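Long-range contact in regulatory protein (Pseudomonas aeruginosa, PDB 5J2Y), which binds promoter DNA and acts as a quorum-sensing repressor that regulates virulence genes: residues S32-S37 with L56-Y61. Residues are numbered along the deposited sequence; the frame is centred on the assembly and turned at random.
Sequences SRFGIS and LLLHFY. With nucleotides of chain F.
F34 is the residue of the turn that comes nearest helix 52-62, its CA 8.0 Å from the CA of L57. The chain leaves helix 27-32 in a type I turn from S32 to G35, closed by G35 N to S32 O at 3.0 Å; G35, with positive phi (75°), ends the helix in a Schellman motif, while 56-61 is regular helix. With CG anti to its carbonyl carbon (chi1 -51°), F34 sends its ring across to the helix, where the edge meets one face of Y61 in a T-shaped pair, planes at 86° and centroids 5.2 Å apart. F34 CZ leads, 3.7 Å from Y61 CG and set toward the rim of the tyrosine ring. F34 CE2 lies 4.0 Å from L58 CD2, and at the opposite corner of the ring F34 CD1 meets L57 CD1 more loosely, at 4.3 Å; L71 of helix 68-75 also packs on F34. This turn is the one in the helix-turn-helix of the RsaL-like domain, linking helix 27-32 to helix 38-45, and F34 packs it against helix 52-62. On the DNA side, S37 is N-cap of helix 38-45 and grips the DT17 phosphate of chain F: OG donates to OP2 at 2.8 Å, and its backbone N adds a weak bond to the same oxygen. Beyond the ring pair, the extended R33 crosses Y61 at about a right angle, NH1 3.5 Å from the tyrosine OH. Firmer partners hold both polar ends: E25 forms a salt bridge with R33 NH1, while D68 and R23 hydrogen-bond Y61 OH.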
loop_
_atom_site.group_PDB
_atom_site.type_symbol
_atom_site.label_atom_id
_atom_site.label_comp_id
_atom_site.label_asym_id
_atom_site.label_seq_id
_atom_site.Cartn_x
_atom_site.Cartn_y
_atom_site.Cartn_z
ATOM N N SER A 32 5.950 1.127 4.145
ATOM C CA SER A 32 7.249 1.733 3.929
ATOM C C SER A 32 7.896 1.303 2.628
ATOM O O SER A 32 8.777 1.999 2.154
ATOM C CB SER A 32 8.188 1.517 5.140
ATOM O OG SER A 32 8.397 0.142 5.370
ATOM N N ARG A 33 7.455 0.192 2.022
ATOM C CA ARG A 33 7.943 -0.179 0.661
ATOM C C ARG A 33 7.658 0.899 -0.346
ATOM O O ARG A 33 8.317 0.939 -1.379
ATOM C CB ARG A 33 7.276 -1.441 0.114
ATOM C CG ARG A 33 7.453 -2.653 0.981
ATOM C CD ARG A 33 7.234 -3.929 0.199
ATOM N NE ARG A 33 7.629 -5.054 1.055
ATOM C CZ ARG A 33 6.781 -5.773 1.799
ATOM N NH1 ARG A 33 5.476 -5.555 1.746
ATOM N NH2 ARG A 33 7.237 -6.748 2.573
ATOM N N PHE A 34 6.618 1.706 -0.068
ATOM C CA PHE A 34 6.188 2.814 -0.922
ATOM C C PHE A 34 6.686 4.181 -0.415
ATOM O O PHE A 34 6.381 5.202 -0.998
ATOM C CB PHE A 34 4.637 2.845 -1.025
ATOM C CG PHE A 34 4.025 1.522 -1.412
ATOM C CD1 PHE A 34 4.078 1.074 -2.721
ATOM C CD2 PHE A 34 3.369 0.742 -0.477
ATOM C CE1 PHE A 34 3.524 -0.130 -3.078
ATOM C CE2 PHE A 34 2.835 -0.482 -0.822
ATOM C CZ PHE A 34 2.904 -0.909 -2.137
ATOM N N GLY A 35 7.425 4.197 0.695
ATOM C CA GLY A 35 7.843 5.449 1.306
ATOM C C GLY A 35 6.715 6.152 2.037
ATOM O O GLY A 35 6.708 7.372 2.175
ATOM N N ILE A 36 5.758 5.369 2.505
ATOM C CA ILE A 36 4.609 5.882 3.205
ATOM C C ILE A 36 4.754 5.488 4.678
ATOM O O ILE A 36 5.008 4.340 5.010
ATOM C CB ILE A 36 3.327 5.306 2.588
ATOM C CG1 ILE A 36 3.133 5.880 1.194
ATOM C CG2 ILE A 36 2.084 5.658 3.403
ATOM C CD1 ILE A 36 2.108 5.117 0.355
ATOM N N SER A 37 4.557 6.446 5.560
ATOM C CA SER A 37 4.714 6.221 6.968
ATOM C C SER A 37 3.566 5.359 7.543
ATOM O O SER A 37 2.458 5.270 6.982
ATOM C CB SER A 37 4.718 7.553 7.667
ATOM O OG SER A 37 3.418 8.171 7.545
ATOM N N LEU A 56 -2.609 4.593 -7.639
ATOM C CA LEU A 56 -1.976 3.956 -8.803
ATOM C C LEU A 56 -0.966 2.908 -8.324
ATOM O O LEU A 56 -0.948 1.771 -8.819
ATOM C CB LEU A 56 -1.254 4.996 -9.680
ATOM C CG LEU A 56 -2.089 6.042 -10.378
ATOM C CD1 LEU A 56 -1.167 6.900 -11.200
ATOM C CD2 LEU A 56 -3.113 5.415 -11.281
ATOM N N LEU A 57 -0.098 3.285 -7.376
ATOM C CA LEU A 57 0.933 2.362 -6.942
ATOM C C LEU A 57 0.350 1.127 -6.304
ATOM O O LEU A 57 0.872 0.032 -6.504
ATOM C CB LEU A 57 1.862 2.982 -5.915
ATOM C CG LEU A 57 3.069 3.720 -6.398
ATOM C CD1 LEU A 57 3.616 4.495 -5.229
ATOM C CD2 LEU A 57 4.112 2.768 -6.940
ATOM N N LEU A 58 -0.661 1.305 -5.452
ATOM C CA LEU A 58 -1.263 0.151 -4.796
ATOM C C LEU A 58 -1.880 -0.774 -5.829
ATOM O O LEU A 58 -1.694 -1.992 -5.756
ATOM C CB LEU A 58 -2.324 0.543 -3.774
ATOM C CG LEU A 58 -1.719 1.166 -2.524
ATOM C CD1 LEU A 58 -2.791 1.904 -1.787
ATOM C CD2 LEU A 58 -1.080 0.091 -1.647
ATOM N N HIS A 59 -2.540 -0.185 -6.813
ATOM C CA HIS A 59 -3.120 -0.946 -7.933
ATOM C C HIS A 59 -2.103 -1.865 -8.626
ATOM O O HIS A 59 -2.273 -3.079 -8.703
ATOM C CB HIS A 59 -3.733 -0.023 -8.962
ATOM C CG HIS A 59 -4.230 -0.754 -10.155
ATOM N ND1 HIS A 59 -5.331 -1.583 -10.125
ATOM C CD2 HIS A 59 -3.734 -0.835 -11.408
ATOM C CE1 HIS A 59 -5.517 -2.104 -11.321
ATOM N NE2 HIS A 59 -4.555 -1.672 -12.116
ATOM N N PHE A 60 -1.011 -1.282 -9.067
ATOM C CA PHE A 60 -0.010 -2.057 -9.790
ATOM C C PHE A 60 0.674 -3.097 -8.919
ATOM O O PHE A 60 1.096 -4.153 -9.406
ATOM C CB PHE A 60 1.023 -1.115 -10.418
ATOM C CG PHE A 60 0.454 -0.281 -11.524
ATOM C CD1 PHE A 60 -0.119 -0.894 -12.658
ATOM C CD2 PHE A 60 0.492 1.113 -11.468
ATOM C CE1 PHE A 60 -0.646 -0.124 -13.685
ATOM C CE2 PHE A 60 -0.024 1.881 -12.510
ATOM C CZ PHE A 60 -0.593 1.272 -13.606
ATOM N N TYR A 61 0.811 -2.777 -7.641
ATOM C CA TYR A 61 1.395 -3.708 -6.688
ATOM C C TYR A 61 0.524 -4.937 -6.422
ATOM O O TYR A 61 0.988 -6.065 -6.457
ATOM C CB TYR A 61 1.636 -2.996 -5.357
ATOM C CG TYR A 61 2.300 -3.860 -4.315
ATOM C CD1 TYR A 61 3.627 -4.214 -4.406
ATOM C CD2 TYR A 61 1.576 -4.326 -3.212
ATOM C CE1 TYR A 61 4.248 -4.990 -3.416
ATOM C CE2 TYR A 61 2.174 -5.104 -2.242
ATOM C CZ TYR A 61 3.510 -5.426 -2.336
ATOM O OH TYR A 61 4.069 -6.231 -1.353
ATOM P P DT F 17 4.700 10.770 5.063
ATOM O OP1 DT F 17 5.859 10.462 4.196
ATOM O OP2 DT F 17 3.605 9.765 5.202
ATOM O "O5'" DT F 17 5.290 11.199 6.479
ATOM C "C5'" DT F 17 5.957 12.481 6.598
ATOM C "C4'" DT F 17 6.089 12.901 8.046
ATOM O "O4'" DT F 17 4.833 13.436 8.528
ATOM C "C3'" DT F 17 6.482 11.785 9.025
ATOM O "O3'" DT F 17 7.556 12.281 9.831
ATOM C "C2'" DT F 17 5.221 11.564 9.844
ATOM C "C1'" DT F 17 4.606 12.951 9.838
ATOM N N1 DT F 17 3.157 13.021 10.101
ATOM C C2 DT F 17 2.699 13.982 10.973
ATOM O O2 DT F 17 3.436 14.767 11.550
ATOM N N3 DT F 17 1.338 13.997 11.143
ATOM C C4 DT F 17 0.412 13.160 10.547
ATOM O O4 DT F 17 -0.783 13.281 10.806
ATOM C C5 DT F 17 0.962 12.181 9.640
ATOM C C7 DT F 17 0.034 11.239 8.941
ATOM C C6 DT F 17 2.290 12.158 9.467
#